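Local coordinates for transcriptional regulator (NtrC family) (Aquifex aeolicus, PDB 3DZD), which probably activates transcription by sigma54 RNA polymerase, joining a receiver domain to an ATP-hydrolysing AAA+ domain, captured here in the inactive state with ADP bound, at residues A[315-320]-A[326-331]; A[300-305]-A[340-345]; A[150-155]-A[176-181]; A[229-234]-A[281-286]; A[216-221]-A[249-254]. All coordinates share one frame; numbering follows the deposited sequence.

Contacts 3, 5 and 4 belong to the AAA+ core around the parallel sheet 182-186, 225-229, 265-270, 155-158, 294-297; contacts 2 and 1 belong to the helical lid that follows. Along the chain contact 3 closes first, contacts 4 and 5 interlock with alternating segments, and contact 2 brackets lid helices 307-322 and 332-339, with contact 1 between its ends. Contacts 3 and 5 touch through Ala181 and Leu220, their centres about 17 Å apart. Contacts 1 and 2 lie about 20 Å apart, centre to centre, contacts 1 and 5 about 44 Å. Phe315 of contact 1 touches the ADP; contact 5 packs on the second subunit, which contact 4 reaches by long, weak ion pairs.

Contact 1: residues A[315-320]-A[326-331]; sequences FLKKFA and NCFELS
Ala320 sets its methyl over one face of the Phe328 ring, a CH-pi contact with CB 4.0 Å from the ring centroid and displaced toward the CE1 rim. At the edge of the same ring runs Lys317, whose chain bends at chi2 and chi4 (58°), which turns NZ back to the backbone of Phe328; there Lys317 NZ makes a weak hydrogen bond to Phe328 O at 3.0 Å. Leu316 lies against the backbone of 327-329: its CD1 is 3.4 Å from Cys327 O, and its CD2 meets Leu330 CD2 at 3.7 Å; with CG turned opposite the backbone N (chi1 179°), both branches extend toward the loop. Cys327 SG also sits beside Ala320 CB, at 4.3 Å. What holds the loop in place is partly covalent: Cys327 forms a disulfide with Cys361, beyond the end of helix 346-359. Leu316 rests in addition on Val358 and Val365, and Leu330 on Ala312 and Val365. Ser331 then caps helix 332-339 through its OG, bonded to Thr334 N. The result is a helix-loop-helix connection of the all-helical AAA+ lid, whose helix 307-322 also brings Phe315 to the bound ADP.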
# COMPACT_ATOMS: atom_id res chain seq x y z
N PHE A 315 6.46 -16.52 18.57
CA PHE A 315 5.45 -15.58 19.04
C PHE A 315 5.90 -14.91 20.35
O PHE A 315 5.72 -13.71 20.53
CB PHE A 315 4.08 -16.26 19.21
CG PHE A 315 3.42 -16.63 17.90
CD1 PHE A 315 3.23 -15.67 16.90
CD2 PHE A 315 3.00 -17.93 17.65
CE1 PHE A 315 2.64 -16.01 15.68
CE2 PHE A 315 2.40 -18.28 16.45
CZ PHE A 315 2.22 -17.32 15.46
N LEU A 316 6.49 -15.70 21.24
CA LEU A 316 6.97 -15.19 22.51
C LEU A 316 7.99 -14.07 22.30
O LEU A 316 7.96 -13.07 22.99
CB LEU A 316 7.60 -16.32 23.33
CG LEU A 316 8.18 -15.92 24.69
CD1 LEU A 316 7.06 -15.50 25.64
CD2 LEU A 316 8.99 -17.07 25.27
N LYS A 317 8.89 -14.25 21.33
CA LYS A 317 9.87 -13.22 21.03
C LYS A 317 9.21 -12.00 20.42
O LYS A 317 9.43 -10.88 20.87
CB LYS A 317 10.94 -13.74 20.07
CG LYS A 317 12.16 -14.32 20.76
CD LYS A 317 11.76 -15.43 21.72
CE LYS A 317 12.96 -16.26 22.13
NZ LYS A 317 14.02 -15.42 22.75
N LYS A 318 8.39 -12.22 19.41
CA LYS A 318 7.77 -11.13 18.68
C LYS A 318 6.94 -10.22 19.60
O LYS A 318 6.95 -8.99 19.44
CB LYS A 318 6.91 -11.67 17.54
CG LYS A 318 5.95 -10.67 16.95
CD LYS A 318 5.52 -11.11 15.55
CE LYS A 318 4.06 -10.75 15.32
NZ LYS A 318 3.23 -11.30 16.44
N PHE A 319 6.23 -10.82 20.55
CA PHE A 319 5.38 -10.07 21.45
C PHE A 319 6.17 -9.43 22.59
O PHE A 319 5.99 -8.25 22.87
CB PHE A 319 4.23 -10.93 21.99
CG PHE A 319 3.24 -11.33 20.94
CD1 PHE A 319 2.74 -10.39 20.05
CD2 PHE A 319 2.80 -12.65 20.84
CE1 PHE A 319 1.83 -10.75 19.07
CE2 PHE A 319 1.89 -13.02 19.87
CZ PHE A 319 1.41 -12.08 18.98
N ALA A 320 7.03 -10.21 23.23
CA ALA A 320 7.87 -9.70 24.31
C ALA A 320 8.67 -8.47 23.86
O ALA A 320 8.85 -7.51 24.61
CB ALA A 320 8.81 -10.79 24.83
N ASN A 326 9.96 -8.65 29.51
CA ASN A 326 11.24 -9.30 29.73
C ASN A 326 11.09 -10.79 30.00
O ASN A 326 11.59 -11.31 31.00
CB ASN A 326 11.99 -8.61 30.87
CG ASN A 326 13.48 -8.94 30.89
OD1 ASN A 326 13.94 -9.85 30.19
ND2 ASN A 326 14.24 -8.20 31.70
N CYS A 327 10.40 -11.47 29.10
CA CYS A 327 10.17 -12.91 29.21
C CYS A 327 10.46 -13.57 27.87
O CYS A 327 9.59 -13.68 27.01
CB CYS A 327 8.72 -13.19 29.61
SG CYS A 327 7.51 -12.34 28.57
N PHE A 328 11.70 -14.01 27.69
CA PHE A 328 12.14 -14.49 26.39
C PHE A 328 12.36 -16.00 26.28
O PHE A 328 12.59 -16.51 25.19
CB PHE A 328 13.38 -13.73 25.92
CG PHE A 328 13.07 -12.33 25.47
CD1 PHE A 328 12.65 -12.10 24.18
CD2 PHE A 328 13.18 -11.27 26.35
CE1 PHE A 328 12.35 -10.83 23.76
CE2 PHE A 328 12.88 -9.99 25.94
CZ PHE A 328 12.47 -9.76 24.64
N GLU A 329 12.28 -16.72 27.40
CA GLU A 329 12.41 -18.16 27.31
C GLU A 329 11.16 -18.89 27.78
O GLU A 329 10.49 -18.46 28.72
CB GLU A 329 13.63 -18.66 28.09
CG GLU A 329 13.54 -18.44 29.59
CD GLU A 329 14.51 -19.30 30.37
OE1 GLU A 329 15.51 -18.75 30.90
OE2 GLU A 329 14.29 -20.53 30.45
N LEU A 330 10.85 -19.98 27.09
CA LEU A 330 9.81 -20.90 27.51
C LEU A 330 10.43 -21.92 28.45
O LEU A 330 11.45 -22.53 28.12
CB LEU A 330 9.23 -21.64 26.31
CG LEU A 330 8.48 -20.82 25.27
CD1 LEU A 330 8.17 -21.68 24.04
CD2 LEU A 330 7.21 -20.24 25.89
N SER A 331 9.81 -22.13 29.60
CA SER A 331 10.30 -23.13 30.53
C SER A 331 10.18 -24.50 29.88
O SER A 331 9.37 -24.69 28.98
CB SER A 331 9.51 -23.10 31.84
OG SER A 331 8.29 -23.80 31.72

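Contact 2: residues A[300-305]-A[340-345]; sequences PLRERG and KQEWKG
Arg302 and Glu342 bring their CA atoms to 5.9 Å, where the 3-10 turn 301-303 passes the loop between helices 332-339 and 346-359, a loop that takes a left-handed backbone conformation at Trp343. Leu301 lays CD2 over one face of the Trp343 indole, 3.9 Å from the centroid of the five-membered ring and 20° off its normal. The opposite indole face is taken by Gln341 CB, so the ring is sandwiched between aliphatic groups. Arg302 starts out with CG wedged between its backbone N and carbonyl carbon (chi1 68°), then runs extended, drawing CD past Glu342 O at 3.3 Å. Arg302 NE is 3.9 Å from Glu342 OE1, a long salt bridge, the oxygen standing well out of the guanidinium plane. One face of the guanidinium also carries Pro300 CB, and its NH2 has a salt bridge to Glu160 of the core. A water links the backbones of Arg302 and Glu342, accepting from Arg302 N at 2.9 Å and donating to Glu342 O at 2.8 Å, and it also takes Arg302 NH1. The chemistry divides accordingly: apolar faces fix the buried Leu301-Trp343 side, whereas on the exposed side Glu342 attracts Arg302 through charge with no N-H aimed at it, the water supplies the directed bonds, and Glu160 holds the far end of the guanidinium, probably helping to tie lid to core.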
# COMPACT_ATOMS: atom_id res chain seq x y z
N PRO A 300 -3.13 -29.99 10.44
CA PRO A 300 -3.37 -29.33 11.73
C PRO A 300 -2.08 -29.18 12.50
O PRO A 300 -1.11 -29.91 12.28
CB PRO A 300 -4.30 -30.31 12.46
CG PRO A 300 -4.87 -31.19 11.41
CD PRO A 300 -3.84 -31.27 10.33
N LEU A 301 -2.06 -28.21 13.40
CA LEU A 301 -0.90 -27.94 14.22
C LEU A 301 -0.46 -29.18 15.01
O LEU A 301 0.73 -29.44 15.13
CB LEU A 301 -1.18 -26.75 15.15
CG LEU A 301 -0.14 -26.42 16.21
CD1 LEU A 301 1.24 -26.26 15.61
CD2 LEU A 301 -0.56 -25.15 16.97
N ARG A 302 -1.43 -29.94 15.54
CA ARG A 302 -1.13 -31.15 16.30
C ARG A 302 -0.51 -32.27 15.46
O ARG A 302 -0.11 -33.30 16.01
CB ARG A 302 -2.39 -31.68 16.99
CG ARG A 302 -3.42 -32.21 16.02
CD ARG A 302 -4.79 -32.30 16.63
NE ARG A 302 -5.80 -32.74 15.67
CZ ARG A 302 -6.54 -31.92 14.92
NH1 ARG A 302 -6.40 -30.60 15.01
NH2 ARG A 302 -7.44 -32.43 14.09
N GLU A 303 -0.44 -32.09 14.15
CA GLU A 303 0.22 -33.07 13.28
C GLU A 303 1.62 -32.63 12.90
O GLU A 303 2.24 -33.24 12.04
CB GLU A 303 -0.59 -33.32 12.00
CG GLU A 303 -1.83 -34.19 12.19
CD GLU A 303 -2.52 -34.53 10.87
OE1 GLU A 303 -1.82 -34.70 9.83
OE2 GLU A 303 -3.77 -34.64 10.87
N ARG A 304 2.11 -31.57 13.54
CA ARG A 304 3.35 -30.93 13.09
C ARG A 304 4.53 -31.10 14.03
O ARG A 304 5.52 -30.36 13.96
CB ARG A 304 3.11 -29.45 12.83
CG ARG A 304 2.05 -29.20 11.80
CD ARG A 304 2.16 -27.79 11.28
NE ARG A 304 0.94 -27.38 10.60
CZ ARG A 304 0.66 -26.11 10.31
NH1 ARG A 304 1.53 -25.16 10.66
NH2 ARG A 304 -0.47 -25.80 9.67
N GLY A 305 4.43 -32.10 14.91
CA GLY A 305 5.52 -32.44 15.78
C GLY A 305 5.87 -31.27 16.68
O GLY A 305 5.01 -30.76 17.41
N LYS A 340 1.17 -31.26 24.64
CA LYS A 340 0.09 -32.12 25.07
C LYS A 340 -1.26 -31.58 24.67
O LYS A 340 -2.29 -32.20 24.92
CB LYS A 340 0.16 -32.34 26.59
CG LYS A 340 1.32 -33.22 27.03
CD LYS A 340 1.82 -32.84 28.43
CE LYS A 340 0.81 -33.18 29.51
NZ LYS A 340 1.24 -32.66 30.84
N GLN A 341 -1.27 -30.42 24.02
CA GLN A 341 -2.53 -29.79 23.63
C GLN A 341 -3.00 -30.26 22.26
O GLN A 341 -2.20 -30.65 21.41
CB GLN A 341 -2.43 -28.26 23.70
CG GLN A 341 -1.98 -27.75 25.06
CD GLN A 341 -2.82 -28.29 26.21
OE1 GLN A 341 -4.02 -28.02 26.29
NE2 GLN A 341 -2.19 -29.07 27.10
N GLU A 342 -4.31 -30.21 22.05
CA GLU A 342 -4.92 -30.56 20.78
C GLU A 342 -4.88 -29.43 19.75
O GLU A 342 -4.70 -29.68 18.56
CB GLU A 342 -6.37 -30.99 21.00
CG GLU A 342 -6.46 -32.37 21.59
CD GLU A 342 -6.04 -33.41 20.58
OE1 GLU A 342 -6.55 -33.34 19.44
OE2 GLU A 342 -5.20 -34.28 20.92
N TRP A 343 -5.05 -28.19 20.21
CA TRP A 343 -5.06 -27.01 19.35
C TRP A 343 -6.16 -27.08 18.31
O TRP A 343 -5.89 -27.04 17.11
CB TRP A 343 -3.71 -26.82 18.67
CG TRP A 343 -2.56 -26.81 19.62
CD1 TRP A 343 -1.57 -27.74 19.71
CD2 TRP A 343 -2.27 -25.82 20.61
NE1 TRP A 343 -0.67 -27.39 20.69
CE2 TRP A 343 -1.09 -26.21 21.26
CE3 TRP A 343 -2.90 -24.64 21.01
CZ2 TRP A 343 -0.53 -25.48 22.30
CZ3 TRP A 343 -2.34 -23.91 22.04
CH2 TRP A 343 -1.16 -24.33 22.67
N LYS A 344 -7.41 -27.18 18.75
CA LYS A 344 -8.53 -27.19 17.81
C LYS A 344 -8.59 -25.90 16.98
O LYS A 344 -9.07 -25.89 15.85
CB LYS A 344 -9.86 -27.42 18.54
CG LYS A 344 -11.05 -27.44 17.59
CD LYS A 344 -12.32 -27.89 18.29
CE LYS A 344 -13.45 -28.08 17.29
NZ LYS A 344 -14.72 -28.49 17.96
N GLY A 345 -8.09 -24.81 17.56
CA GLY A 345 -7.95 -23.56 16.84
C GLY A 345 -6.58 -23.39 16.20
O GLY A 345 -6.26 -22.34 15.64
O HOH W 1 -4.15 -29.06 15.89

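Contact 3: residues A[150-155]-A[176-181]; sequences KSKAPV and SGRKGA
Lys152 and Arg178 supply the van der Waals part of this contact, Lys152 methylenes against the guanidinium, their chains crossing at about a right angle: Lys152 CG lies 3.8 Å from Arg178 NH1, obliquely placed, and Lys152 CE is 4.0 Å from Arg178 NH2. The charged part is a shared anion. Asp263 receives Lys152 NZ on OD1 and Arg178 NH2 on OD2, which probably offsets the like charges, 4.9 Å apart from NZ to NH2, while Arg178 NE is held by Gly224 O. Poorly ordered Lys150 brings NZ to 3.6 Å from Ser176 O and bonds weakly to Tyr175 O. Within each segment, Ser151 OG accepts from Ala153 N and Ser176 OG from Arg178 N, both at 3.1 Å and nearly straight, each an ST turn; Ser176 OG is also hydrogen-bonded to His173 O. The loop after helix 136-149 thus meets the loop after helix 165-176 just before each enters the parallel sheet, as strands 155-158 and 182-186.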
# COMPACT_ATOMS: atom_id res chain seq x y z
N LYS A 150 4.54 -19.81 -10.21
CA LYS A 150 4.78 -19.08 -11.44
C LYS A 150 3.74 -19.41 -12.51
O LYS A 150 3.79 -18.89 -13.62
CB LYS A 150 6.21 -19.27 -11.94
CG LYS A 150 7.24 -18.49 -11.12
CD LYS A 150 8.51 -18.22 -11.91
CE LYS A 150 9.42 -17.23 -11.18
NZ LYS A 150 8.78 -15.89 -11.01
N SER A 151 2.80 -20.27 -12.16
CA SER A 151 1.68 -20.57 -13.04
C SER A 151 0.57 -19.55 -12.83
O SER A 151 0.62 -18.75 -11.89
CB SER A 151 1.16 -21.97 -12.77
OG SER A 151 0.13 -22.30 -13.68
N LYS A 152 -0.43 -19.57 -13.69
CA LYS A 152 -1.62 -18.76 -13.46
C LYS A 152 -2.81 -19.62 -13.08
O LYS A 152 -3.89 -19.11 -12.80
CB LYS A 152 -1.95 -17.88 -14.66
CG LYS A 152 -2.79 -16.67 -14.27
CD LYS A 152 -3.75 -16.26 -15.38
CE LYS A 152 -4.52 -15.01 -14.99
NZ LYS A 152 -5.62 -14.69 -15.96
N ALA A 153 -2.62 -20.94 -13.08
CA ALA A 153 -3.66 -21.87 -12.68
C ALA A 153 -4.05 -21.65 -11.21
O ALA A 153 -3.20 -21.34 -10.38
CB ALA A 153 -3.19 -23.31 -12.90
N PRO A 154 -5.35 -21.77 -10.90
CA PRO A 154 -5.77 -21.48 -9.52
C PRO A 154 -5.30 -22.54 -8.53
O PRO A 154 -5.03 -23.68 -8.90
CB PRO A 154 -7.30 -21.45 -9.62
CG PRO A 154 -7.58 -21.25 -11.09
CD PRO A 154 -6.50 -22.01 -11.78
N VAL A 155 -5.20 -22.15 -7.27
CA VAL A 155 -4.75 -23.05 -6.22
C VAL A 155 -5.80 -23.10 -5.13
O VAL A 155 -6.29 -22.07 -4.69
CB VAL A 155 -3.41 -22.58 -5.60
CG1 VAL A 155 -2.96 -23.52 -4.52
CG2 VAL A 155 -2.35 -22.46 -6.68
N SER A 176 5.11 -15.76 -7.35
CA SER A 176 4.54 -15.73 -8.69
C SER A 176 5.17 -14.60 -9.51
O SER A 176 5.35 -14.74 -10.73
CB SER A 176 3.02 -15.56 -8.65
OG SER A 176 2.65 -14.19 -8.55
N GLY A 177 5.49 -13.50 -8.85
CA GLY A 177 6.11 -12.37 -9.51
C GLY A 177 5.13 -11.33 -10.02
O GLY A 177 5.54 -10.29 -10.53
N ARG A 178 3.84 -11.61 -9.89
CA ARG A 178 2.81 -10.72 -10.41
C ARG A 178 2.87 -9.37 -9.71
O ARG A 178 3.04 -9.29 -8.49
CB ARG A 178 1.43 -11.38 -10.29
CG ARG A 178 1.27 -12.58 -11.24
CD ARG A 178 -0.01 -13.38 -11.02
NE ARG A 178 -1.21 -12.65 -11.45
CZ ARG A 178 -1.68 -12.65 -12.69
NH1 ARG A 178 -1.04 -13.31 -13.64
NH2 ARG A 178 -2.77 -11.96 -12.99
N LYS A 179 2.74 -8.29 -10.48
CA LYS A 179 2.96 -6.94 -9.97
C LYS A 179 1.73 -6.33 -9.31
O LYS A 179 1.84 -5.40 -8.51
CB LYS A 179 3.46 -6.01 -11.09
CG LYS A 179 4.92 -6.23 -11.48
CD LYS A 179 5.83 -6.01 -10.28
CE LYS A 179 5.61 -4.64 -9.66
NZ LYS A 179 6.41 -4.43 -8.41
N GLY A 180 0.57 -6.85 -9.65
CA GLY A 180 -0.67 -6.37 -9.07
C GLY A 180 -0.78 -6.70 -7.59
O GLY A 180 0.10 -7.34 -7.02
N ALA A 181 -1.89 -6.28 -6.99
CA ALA A 181 -2.06 -6.37 -5.54
C ALA A 181 -2.54 -7.75 -5.08
O ALA A 181 -3.05 -8.55 -5.88
CB ALA A 181 -3.03 -5.30 -5.06

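Contact 4: residues A[229-234]-A[281-286]; sequences DEVGEL and GNFRED
Val231 and Gly232 meet the Phe283 ring just past a sequence that fits the Walker B motif of the AAA+ fold, a strand ending in Asp229 and Glu230. Asp229 closes strand 225-229, its backbone paired with Leu185 and Cys187. The Glu230 carboxylate takes bonds from Thr270 OG1 and Asn271 N; Glu230 O starts the 3-10 turn, accepting from Glu233 N at 2.9 Å. Val231 follows with two touches on the ring: its carbonyl O lies in the ring plane 3.5 Å from Phe283 CE1, and its CG2, placed opposite the backbone N, is 4.1 Å from Phe283 CZ. Gly232 CA lies 4.0 Å from Phe283 CE1; a side chain here would run into Glu230 OE1. Glu233 makes a salt bridge with Lys272, and Leu234 N closes the turn on Val231 O at 3.2 Å. Phe283 also packs on Gln239 of helix 236-248 and on Leu274 and Glu277 of helix 274-279, so an alanine in place of the ring would probably open a gap among the turn and these two helices, with Val231 CG2 losing its apolar neighbour. Next to Phe283, Arg284 grips Asp286 side-on in its own plane: NE to OD1 and NH2 to OD2, each 3.3 Å and each on a syn lone pair.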
# COMPACT_ATOMS: atom_id res chain seq x y z
N ASP A 229 -10.94 -16.46 0.86
CA ASP A 229 -10.95 -17.23 2.10
C ASP A 229 -12.31 -17.88 2.33
O ASP A 229 -13.35 -17.25 2.17
CB ASP A 229 -10.57 -16.35 3.30
CG ASP A 229 -9.90 -17.13 4.42
OD1 ASP A 229 -10.02 -18.38 4.45
OD2 ASP A 229 -9.24 -16.50 5.28
N GLU A 230 -12.28 -19.15 2.71
CA GLU A 230 -13.46 -20.01 2.84
C GLU A 230 -14.46 -19.87 1.70
O GLU A 230 -15.63 -19.56 1.91
CB GLU A 230 -14.17 -19.84 4.19
CG GLU A 230 -15.15 -20.98 4.46
CD GLU A 230 -14.60 -22.34 4.02
OE1 GLU A 230 -15.27 -23.07 3.25
OE2 GLU A 230 -13.48 -22.65 4.46
N VAL A 231 -13.97 -20.14 0.49
CA VAL A 231 -14.80 -20.08 -0.70
C VAL A 231 -16.05 -20.95 -0.56
O VAL A 231 -17.05 -20.71 -1.23
CB VAL A 231 -14.00 -20.48 -1.97
CG1 VAL A 231 -13.57 -21.95 -1.91
CG2 VAL A 231 -14.82 -20.20 -3.24
N GLY A 232 -15.99 -21.96 0.30
CA GLY A 232 -17.14 -22.83 0.51
C GLY A 232 -18.37 -22.13 1.06
O GLY A 232 -19.48 -22.66 0.99
N GLU A 233 -18.19 -20.93 1.62
CA GLU A 233 -19.30 -20.18 2.21
C GLU A 233 -20.02 -19.25 1.24
O GLU A 233 -20.84 -18.45 1.66
CB GLU A 233 -18.81 -19.35 3.40
CG GLU A 233 -18.22 -20.16 4.53
CD GLU A 233 -19.21 -21.13 5.14
OE1 GLU A 233 -20.41 -21.08 4.79
OE2 GLU A 233 -18.78 -21.95 5.98
N LEU A 234 -19.70 -19.35 -0.05
CA LEU A 234 -20.32 -18.49 -1.05
C LEU A 234 -21.71 -18.97 -1.44
O LEU A 234 -21.91 -20.17 -1.66
CB LEU A 234 -19.45 -18.43 -2.31
CG LEU A 234 -18.17 -17.60 -2.32
CD1 LEU A 234 -17.48 -17.75 -3.66
CD2 LEU A 234 -18.48 -16.15 -2.02
N GLY A 281 -24.61 -31.11 -2.88
CA GLY A 281 -25.15 -30.03 -3.69
C GLY A 281 -24.98 -28.65 -3.07
O GLY A 281 -25.80 -27.77 -3.30
N ASN A 282 -23.92 -28.46 -2.28
CA ASN A 282 -23.67 -27.17 -1.65
C ASN A 282 -22.54 -26.39 -2.31
O ASN A 282 -22.13 -25.33 -1.82
CB ASN A 282 -23.37 -27.35 -0.16
CG ASN A 282 -24.46 -28.10 0.56
OD1 ASN A 282 -25.61 -28.12 0.12
ND2 ASN A 282 -24.11 -28.73 1.68
N PHE A 283 -22.03 -26.92 -3.41
CA PHE A 283 -20.94 -26.28 -4.13
C PHE A 283 -20.86 -26.80 -5.56
O PHE A 283 -20.87 -28.02 -5.78
CB PHE A 283 -19.61 -26.51 -3.40
CG PHE A 283 -18.54 -25.53 -3.78
CD1 PHE A 283 -18.41 -24.33 -3.10
CD2 PHE A 283 -17.68 -25.80 -4.83
CE1 PHE A 283 -17.43 -23.42 -3.45
CE2 PHE A 283 -16.70 -24.89 -5.19
CZ PHE A 283 -16.57 -23.70 -4.50
N ARG A 284 -20.78 -25.88 -6.51
CA ARG A 284 -20.73 -26.25 -7.93
C ARG A 284 -19.52 -27.10 -8.25
O ARG A 284 -18.41 -26.83 -7.81
CB ARG A 284 -20.71 -25.00 -8.81
CG ARG A 284 -21.79 -23.98 -8.50
CD ARG A 284 -21.72 -22.86 -9.51
NE ARG A 284 -21.77 -23.40 -10.87
CZ ARG A 284 -22.84 -23.30 -11.66
NH1 ARG A 284 -23.93 -22.68 -11.23
NH2 ARG A 284 -22.81 -23.82 -12.88
N GLU A 285 -19.76 -28.14 -9.03
CA GLU A 285 -18.73 -29.11 -9.37
C GLU A 285 -17.73 -28.53 -10.37
O GLU A 285 -16.52 -28.75 -10.26
CB GLU A 285 -19.39 -30.37 -9.94
CG GLU A 285 -18.45 -31.53 -10.19
CD GLU A 285 -19.13 -32.67 -10.92
OE1 GLU A 285 -20.36 -32.59 -11.15
OE2 GLU A 285 -18.45 -33.65 -11.27
N ASP A 286 -18.24 -27.79 -11.35
CA ASP A 286 -17.40 -27.24 -12.40
C ASP A 286 -16.50 -26.14 -11.85
O ASP A 286 -15.37 -25.97 -12.29
CB ASP A 286 -18.24 -26.72 -13.58
CG ASP A 286 -19.37 -25.77 -13.14
OD1 ASP A 286 -19.45 -25.43 -11.94
OD2 ASP A 286 -20.17 -25.38 -14.01

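Contact 5: residues A[216-221]-A[249-254]; sequences GKLELA and GSFTRL
Leu218 and Phe251 form the tight half of this contact, sliding past each other in opposite directions. Leu218 CD1 sits over the middle of the Phe251 ring, 4.1 Å from the centroid and 10° off the normal, and Leu218 CB touches Phe251 CE2 at 3.7 Å. Phe251 CG stands between its backbone N and carbonyl carbon (chi1 76°), which directs the ring to the helix. Val262 packs on Phe251, and Leu226 with Ile264 on Leu218. The polar half, toward the second subunit, is less closely filled with apolar groups, though Glu219 CB still lies at the ring edge. Glu219, extended from the helix, puts OE1 2.7 Å from Arg253 NH2 in a salt bridge, with OE2 at 2.9 Å from the same nitrogen; carboxylate and guanidinium planes stand 50° apart. Asp72 of the second subunit makes a long, weak ion pair with Arg253. A glutamine in place of Glu219 would probably leave the Arg253 guanidinium without its close charged mate and freer to turn. Helix 217-220 follows the GAFTGA loop between strands 201-202 and 214-215; the contact probably couples the base of that loop to hairpin 250-251/260-261 before strand 265-270, features characteristic of sigma54 activators.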
# COMPACT_ATOMS: atom_id res chain seq x y z
N GLY A 216 -15.01 -3.42 -7.23
CA GLY A 216 -15.02 -4.74 -6.62
C GLY A 216 -13.62 -5.29 -6.46
O GLY A 216 -12.68 -4.81 -7.09
N LYS A 217 -13.49 -6.30 -5.60
CA LYS A 217 -12.22 -6.97 -5.38
C LYS A 217 -11.69 -7.60 -6.67
O LYS A 217 -10.49 -7.63 -6.91
CB LYS A 217 -12.37 -8.05 -4.30
CG LYS A 217 -13.01 -7.58 -3.02
CD LYS A 217 -11.99 -6.97 -2.07
CE LYS A 217 -12.42 -7.13 -0.61
NZ LYS A 217 -11.39 -6.64 0.34
N LEU A 218 -12.60 -8.12 -7.49
CA LEU A 218 -12.17 -8.68 -8.77
C LEU A 218 -11.27 -7.68 -9.50
O LEU A 218 -10.17 -8.01 -9.93
CB LEU A 218 -13.38 -9.03 -9.65
CG LEU A 218 -14.10 -10.34 -9.31
CD1 LEU A 218 -15.52 -10.35 -9.85
CD2 LEU A 218 -13.31 -11.51 -9.85
N GLU A 219 -11.75 -6.45 -9.58
CA GLU A 219 -11.05 -5.36 -10.25
C GLU A 219 -9.79 -4.91 -9.52
O GLU A 219 -8.79 -4.55 -10.15
CB GLU A 219 -12.01 -4.19 -10.39
CG GLU A 219 -11.47 -3.01 -11.15
CD GLU A 219 -12.55 -1.97 -11.38
OE1 GLU A 219 -13.71 -2.24 -11.00
OE2 GLU A 219 -12.24 -0.90 -11.95
N LEU A 220 -9.83 -4.93 -8.19
CA LEU A 220 -8.69 -4.50 -7.39
C LEU A 220 -7.53 -5.48 -7.50
O LEU A 220 -6.39 -5.16 -7.16
CB LEU A 220 -9.09 -4.34 -5.92
CG LEU A 220 -9.97 -3.13 -5.59
CD1 LEU A 220 -10.76 -3.36 -4.31
CD2 LEU A 220 -9.14 -1.88 -5.48
N ALA A 221 -7.82 -6.68 -7.98
CA ALA A 221 -6.82 -7.73 -8.05
C ALA A 221 -6.17 -7.82 -9.43
O ALA A 221 -5.35 -8.69 -9.68
CB ALA A 221 -7.42 -9.07 -7.66
N GLY A 249 -13.39 -14.31 -18.29
CA GLY A 249 -12.33 -13.36 -18.01
C GLY A 249 -12.81 -11.93 -18.00
O GLY A 249 -12.01 -11.00 -18.01
N SER A 250 -14.13 -11.74 -17.99
CA SER A 250 -14.70 -10.41 -17.81
C SER A 250 -15.90 -10.45 -16.85
O SER A 250 -16.37 -11.52 -16.49
CB SER A 250 -15.10 -9.79 -19.15
OG SER A 250 -16.11 -10.54 -19.79
N PHE A 251 -16.37 -9.28 -16.45
CA PHE A 251 -17.56 -9.19 -15.62
C PHE A 251 -18.15 -7.78 -15.69
O PHE A 251 -17.63 -6.91 -16.38
CB PHE A 251 -17.25 -9.55 -14.17
CG PHE A 251 -16.53 -8.46 -13.43
CD1 PHE A 251 -17.24 -7.51 -12.72
CD2 PHE A 251 -15.15 -8.39 -13.44
CE1 PHE A 251 -16.59 -6.50 -12.04
CE2 PHE A 251 -14.48 -7.39 -12.77
CZ PHE A 251 -15.20 -6.44 -12.06
N THR A 252 -19.23 -7.56 -14.95
CA THR A 252 -19.83 -6.25 -14.87
C THR A 252 -20.13 -5.95 -13.41
O THR A 252 -20.27 -6.86 -12.60
CB THR A 252 -21.12 -6.18 -15.69
OG1 THR A 252 -22.02 -7.22 -15.27
CG2 THR A 252 -20.81 -6.38 -17.17
N ARG A 253 -20.22 -4.67 -13.06
CA ARG A 253 -20.54 -4.30 -11.69
C ARG A 253 -22.01 -4.56 -11.40
O ARG A 253 -22.80 -4.89 -12.30
CB ARG A 253 -20.21 -2.84 -11.44
CG ARG A 253 -18.72 -2.53 -11.51
CD ARG A 253 -18.44 -1.14 -10.98
NE ARG A 253 -17.02 -0.84 -10.88
CZ ARG A 253 -16.31 -0.27 -11.85
NH1 ARG A 253 -16.89 0.05 -13.01
NH2 ARG A 253 -15.02 -0.02 -11.67
N LEU A 254 -22.38 -4.44 -10.13
CA LEU A 254 -23.78 -4.47 -9.75
C LEU A 254 -24.41 -3.14 -10.17
O LEU A 254 -24.05 -2.08 -9.64
CB LEU A 254 -23.95 -4.67 -8.24
CG LEU A 254 -23.44 -5.98 -7.63
CD1 LEU A 254 -23.87 -6.08 -6.17
CD2 LEU A 254 -23.89 -7.20 -8.43